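Local coordinates for lysosome-associated membrane glycoprotein 2 (Mus musculus, PDB 5GV3), which helps control lysosome biogenesis, autophagy and lumenal acidity as a lysosomal membrane glycoprotein, directly inhibiting the proton channel TMEM175, at residues 6-10 / 11-15; 75-78 / 79-82. All coordinates share one frame; numbering follows the deposited sequence.

Contact 1: residues 6-10 / 11-15; sequences LTDSK and GTCLY. With NAG (2-acetamido-2-deoxy-beta-D-glucopyranose), chain L.
The carboxylate of D8 sets OD2 against C13 CB, 3.8 Å apart, while its other oxygen, OD1, is met from above the carboxylate plane by the backbone N of K10 at 2.9 Å, an Asx turn. D8 CG lies between the backbone N and the carbonyl carbon (chi1 56°), which folds the acid back over the turn. The second flat group, the Y15 ring, has the acetyl O7 of the N-acetylglucosamine on N5 over one face, 3.3 Å from Y15 CE1. The methyl of the same acetamide lies against T12 OG1, while T7 CG2 meets C6 of the sugar at 3.9 Å; T12 OG1 is also hydrogen-bonded to OD1 of N5. These β-branched threonines suit extended strands and offer methyl and hydroxyl to the sugar.

The backbone is a hairpin closed by a type I turn from D8 to G11. G11 holds a positive phi of 129°, where a side chain would clash with the preceding carbonyl, hence glycine. Beyond it, C13 and L14 both face L6 in a classic β-bulge: L6 O accepts from C13 N at 2.9 Å and, weakly, from L14 N. On the face that L6 and L14 share, L6 CD1 packs alongside L14 CD2 (4.1 Å), while C13 is disulfide-bonded to C51.

D8 OD1 lies 2.9 Å from G11 O, an acceptor pair that probably costs some energy, which the bond from K10 N would help offset.

Contact 2: residues 75-78 / 79-82; sequences TKEA and SHYS
T75 and S82 form an antiparallel hydrogen-bonded pair, T75 N giving to S82 O at 3.0 Å and S82 N to T75 O at 2.9 Å, next to the non-hydrogen-bonded pair of K76 and Y81, and the hairpin turns back through E77 to H80 with a peptide modelled as cis before H80, in a turn whose local geometry is doubtful. T75 O draws several donors: besides S82 N, a CA-H contact from Y81 and a weak bond, 3.5 Å, from S82 OG. Small hydroxyl residues fit here, since S82 OG, set between its backbone N and carbonyl carbon (chi1 55°), reaches back over T75 CB while A78 CB lies 3.8 Å from the same oxygen.

On the face shared by K76 and Y81, CB of Y81 rests 3.8 Å from K76 CA. The Y81 ring then leads away from the hairpin to stack edge-to-face with F148, and its OH is hydrogen-bonded to A147 N, a task for an aromatic with a polar end. At the turn, E77 CG comes to the edge of the H80 imidazole near its plane, 3.4 Å from ND1, with the carboxylate turned 85° against the ring.

H80 ND1 is buried here without a polar partner. E77 OE2 is 4.4 Å from H80 ND1, too far for a salt bridge, although the acid's field might favour a protonated imidazole.

How the contacts relate
Contacts 1 and 2 are the ends of two β-hairpins of the membrane-distal luminal domain, one in each of its two sheets, consistent with the β-prism fold of LAMP domains. Their centres are 18 Å apart and their nearest atoms about 7 Å, so they do not touch, but one loop serves both: C13 pairs through its backbone with V149, while Y81 reaches A147 and F148. Each also adjoins an attached sugar, that of N5 at contact 1 and, about 4 Å from the side chain of T75, that of N73 at contact 2. A zinc ion lies about 5 Å from the L6 side chain in 6-10 / 11-15.

Contact 1: residues 6-10 / 11-15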
loop_
_atom_site.group_PDB
_atom_site.type_symbol
_atom_site.label_atom_id
_atom_site.label_comp_id
_atom_site.label_asym_id
_atom_site.label_seq_id
_atom_site.Cartn_x
_atom_site.Cartn_y
_atom_site.Cartn_z
ATOM N N LEU A 6 5.938 4.796 12.667
ATOM C CA LEU A 6 5.054 5.142 13.764
ATOM C C LEU A 6 5.702 4.784 15.096
ATOM O O LEU A 6 6.272 3.703 15.245
ATOM C CB LEU A 6 3.726 4.403 13.629
ATOM C CG LEU A 6 2.997 4.617 12.300
ATOM C CD1 LEU A 6 1.726 3.794 12.262
ATOM C CD2 LEU A 6 2.701 6.083 12.119
ATOM N N THR A 7 5.600 5.686 16.065
ATOM C CA THR A 7 6.208 5.478 17.373
ATOM C C THR A 7 5.202 5.692 18.491
ATOM O O THR A 7 4.274 6.487 18.355
ATOM C CB THR A 7 7.416 6.410 17.621
ATOM O OG1 THR A 7 6.974 7.774 17.649
ATOM C CG2 THR A 7 8.496 6.232 16.549
ATOM N N ASP A 8 5.400 4.981 19.595
ATOM C CA ASP A 8 4.673 5.260 20.829
ATOM C C ASP A 8 5.713 5.642 21.885
ATOM O O ASP A 8 6.867 5.910 21.542
ATOM C CB ASP A 8 3.792 4.077 21.266
ATOM C CG ASP A 8 4.565 2.773 21.443
ATOM O OD1 ASP A 8 5.789 2.794 21.679
ATOM O OD2 ASP A 8 3.925 1.703 21.355
ATOM N N SER A 9 5.346 5.616 23.162
ATOM C CA SER A 9 6.274 6.071 24.200
ATOM C C SER A 9 7.288 5.014 24.607
ATOM O O SER A 9 8.056 5.214 25.547
ATOM C CB SER A 9 5.504 6.518 25.446
ATOM O OG SER A 9 4.690 5.468 25.934
ATOM N N LYS A 10 7.319 3.909 23.875
ATOM C CA LYS A 10 8.292 2.866 24.146
ATOM C C LYS A 10 9.168 2.650 22.925
ATOM O O LYS A 10 10.102 1.854 22.954
ATOM C CB LYS A 10 7.593 1.564 24.546
ATOM C CG LYS A 10 8.309 0.808 25.666
ATOM C CD LYS A 10 8.328 1.623 26.960
ATOM C CE LYS A 10 8.963 0.852 28.118
ATOM N NZ LYS A 10 10.332 0.350 27.805
ATOM N N GLY A 11 8.877 3.385 21.854
ATOM C CA GLY A 11 9.698 3.309 20.661
ATOM C C GLY A 11 8.856 3.058 19.428
ATOM O O GLY A 11 7.627 3.147 19.469
ATOM N N THR A 12 9.530 2.759 18.324
ATOM C CA THR A 12 8.861 2.402 17.085
ATOM C C THR A 12 7.909 1.228 17.290
ATOM O O THR A 12 8.308 0.194 17.823
ATOM C CB THR A 12 9.884 2.016 16.010
ATOM O OG1 THR A 12 10.726 3.139 15.723
ATOM C CG2 THR A 12 9.182 1.561 14.734
ATOM N N CYS A 13 6.653 1.379 16.869
ATOM C CA CYS A 13 5.706 0.268 16.965
ATOM C C CYS A 13 5.340 -0.272 15.585
ATOM O O CYS A 13 4.825 -1.378 15.472
ATOM C CB CYS A 13 4.442 0.678 17.723
ATOM S SG CYS A 13 3.755 2.281 17.283
ATOM N N LEU A 14 5.631 0.500 14.539
ATOM C CA LEU A 14 5.415 0.044 13.161
ATOM C C LEU A 14 6.400 0.742 12.225
ATOM O O LEU A 14 6.554 1.959 12.272
ATOM C CB LEU A 14 3.979 0.305 12.701
ATOM C CG LEU A 14 3.596 -0.129 11.267
ATOM C CD1 LEU A 14 2.154 -0.621 11.199
ATOM C CD2 LEU A 14 3.824 0.971 10.213
ATOM N N TYR A 15 7.076 -0.034 11.385
ATOM C CA TYR A 15 7.949 0.550 10.381
ATOM C C TYR A 15 7.595 0.005 9.001
ATOM O O TYR A 15 7.406 -1.201 8.825
ATOM C CB TYR A 15 9.426 0.287 10.687
ATOM C CG TYR A 15 10.357 0.970 9.695
ATOM C CD1 TYR A 15 10.767 2.283 9.892
ATOM C CD2 TYR A 15 10.809 0.309 8.564
ATOM C CE1 TYR A 15 11.603 2.915 8.994
ATOM C CE2 TYR A 15 11.644 0.937 7.657
ATOM C CZ TYR A 15 12.035 2.238 7.877
ATOM O OH TYR A 15 12.863 2.869 6.974
HETATM C C1 NAG L . 11.953 5.554 13.452
HETATM C C2 NAG L . 13.444 5.446 13.059
HETATM C C3 NAG L . 14.343 5.333 14.295
HETATM C C4 NAG L . 14.021 6.443 15.288
HETATM C C5 NAG L . 12.528 6.445 15.600
HETATM C C6 NAG L . 12.119 7.576 16.515
HETATM C C7 NAG L . 13.549 3.045 12.231
HETATM C C8 NAG L . 12.999 2.534 13.538
HETATM N N2 NAG L . 13.716 4.377 12.089
HETATM O O3 NAG L . 15.712 5.401 13.914
HETATM O O4 NAG L . 14.759 6.244 16.488
HETATM O O5 NAG L . 11.788 6.618 14.384
HETATM O O6 NAG L . 11.653 8.692 15.765
HETATM O O7 NAG L . 13.835 2.273 11.322
#

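Contact 2: residues 75-78 / 79-82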
loop_
_atom_site.group_PDB
_atom_site.type_symbol
_atom_site.label_atom_id
_atom_site.label_comp_id
_atom_site.label_asym_id
_atom_site.label_seq_id
_atom_site.Cartn_x
_atom_site.Cartn_y
_atom_site.Cartn_z
ATOM N N THR A 75 -3.015 -7.638 10.906
ATOM C CA THR A 75 -3.748 -8.253 12.013
ATOM C C THR A 75 -2.884 -9.278 12.735
ATOM O O THR A 75 -2.429 -10.246 12.129
ATOM C CB THR A 75 -5.041 -8.939 11.550
ATOM O OG1 THR A 75 -5.912 -7.970 10.952
ATOM C CG2 THR A 75 -5.737 -9.576 12.742
ATOM N N LYS A 76 -2.676 -9.075 14.028
ATOM C CA LYS A 76 -1.713 -9.879 14.766
ATOM C C LYS A 76 -2.250 -11.265 15.136
ATOM O O LYS A 76 -3.387 -11.401 15.572
ATOM C CB LYS A 76 -1.271 -9.135 16.024
ATOM C CG LYS A 76 -0.177 -9.849 16.801
ATOM C CD LYS A 76 0.375 -8.983 17.914
ATOM C CE LYS A 76 1.361 -9.759 18.771
ATOM N NZ LYS A 76 2.172 -8.861 19.638
ATOM N N GLU A 77 -1.417 -12.278 14.904
ATOM C CA GLU A 77 -1.626 -13.675 15.323
ATOM C C GLU A 77 -2.727 -14.412 14.561
ATOM O O GLU A 77 -3.508 -15.171 15.136
ATOM C CB GLU A 77 -1.855 -13.739 16.833
ATOM C CG GLU A 77 -0.563 -13.495 17.613
ATOM C CD GLU A 77 -0.747 -13.579 19.110
ATOM O OE1 GLU A 77 -1.840 -13.986 19.555
ATOM O OE2 GLU A 77 0.208 -13.245 19.843
ATOM N N ALA A 78 -2.754 -14.176 13.251
ATOM C CA ALA A 78 -3.561 -14.936 12.301
ATOM C C ALA A 78 -2.583 -15.949 11.704
ATOM O O ALA A 78 -2.850 -16.590 10.649
ATOM C CB ALA A 78 -4.189 -14.049 11.252
ATOM N N SER A 79 -1.381 -15.881 12.311
ATOM C CA SER A 79 -0.221 -16.808 12.246
ATOM C C SER A 79 1.071 -16.362 11.526
ATOM O O SER A 79 1.375 -16.914 10.477
ATOM C CB SER A 79 -0.650 -18.152 11.630
ATOM O OG SER A 79 -1.155 -18.016 10.305
ATOM N N HIS A 80 1.880 -15.450 12.084
ATOM C CA HIS A 80 1.590 -14.663 13.283
ATOM C C HIS A 80 1.189 -13.193 13.102
ATOM O O HIS A 80 0.805 -12.550 14.073
ATOM C CB HIS A 80 2.761 -14.730 14.259
ATOM C CG HIS A 80 2.586 -15.770 15.314
ATOM N ND1 HIS A 80 1.952 -15.499 16.510
ATOM C CD2 HIS A 80 2.889 -17.086 15.335
ATOM C CE1 HIS A 80 1.919 -16.597 17.241
ATOM N NE2 HIS A 80 2.476 -17.576 16.549
ATOM N N TYR A 81 1.338 -12.618 11.916
ATOM C CA TYR A 81 0.496 -11.462 11.621
ATOM C C TYR A 81 0.250 -11.440 10.127
ATOM O O TYR A 81 1.105 -11.836 9.336
ATOM C CB TYR A 81 1.064 -10.126 12.143
ATOM C CG TYR A 81 2.233 -9.470 11.422
ATOM C CD1 TYR A 81 2.022 -8.624 10.336
ATOM C CD2 TYR A 81 3.527 -9.610 11.892
ATOM C CE1 TYR A 81 3.077 -7.990 9.701
ATOM C CE2 TYR A 81 4.588 -8.980 11.266
ATOM C CZ TYR A 81 4.359 -8.173 10.171
ATOM O OH TYR A 81 5.415 -7.547 9.554
ATOM N N SER A 82 -0.955 -11.027 9.755
ATOM C CA SER A 82 -1.349 -11.037 8.357
ATOM C C SER A 82 -1.335 -9.649 7.764
ATOM O O SER A 82 -1.692 -8.674 8.428
ATOM C CB SER A 82 -2.736 -11.666 8.188
ATOM O OG SER A 82 -3.692 -11.018 9.010
#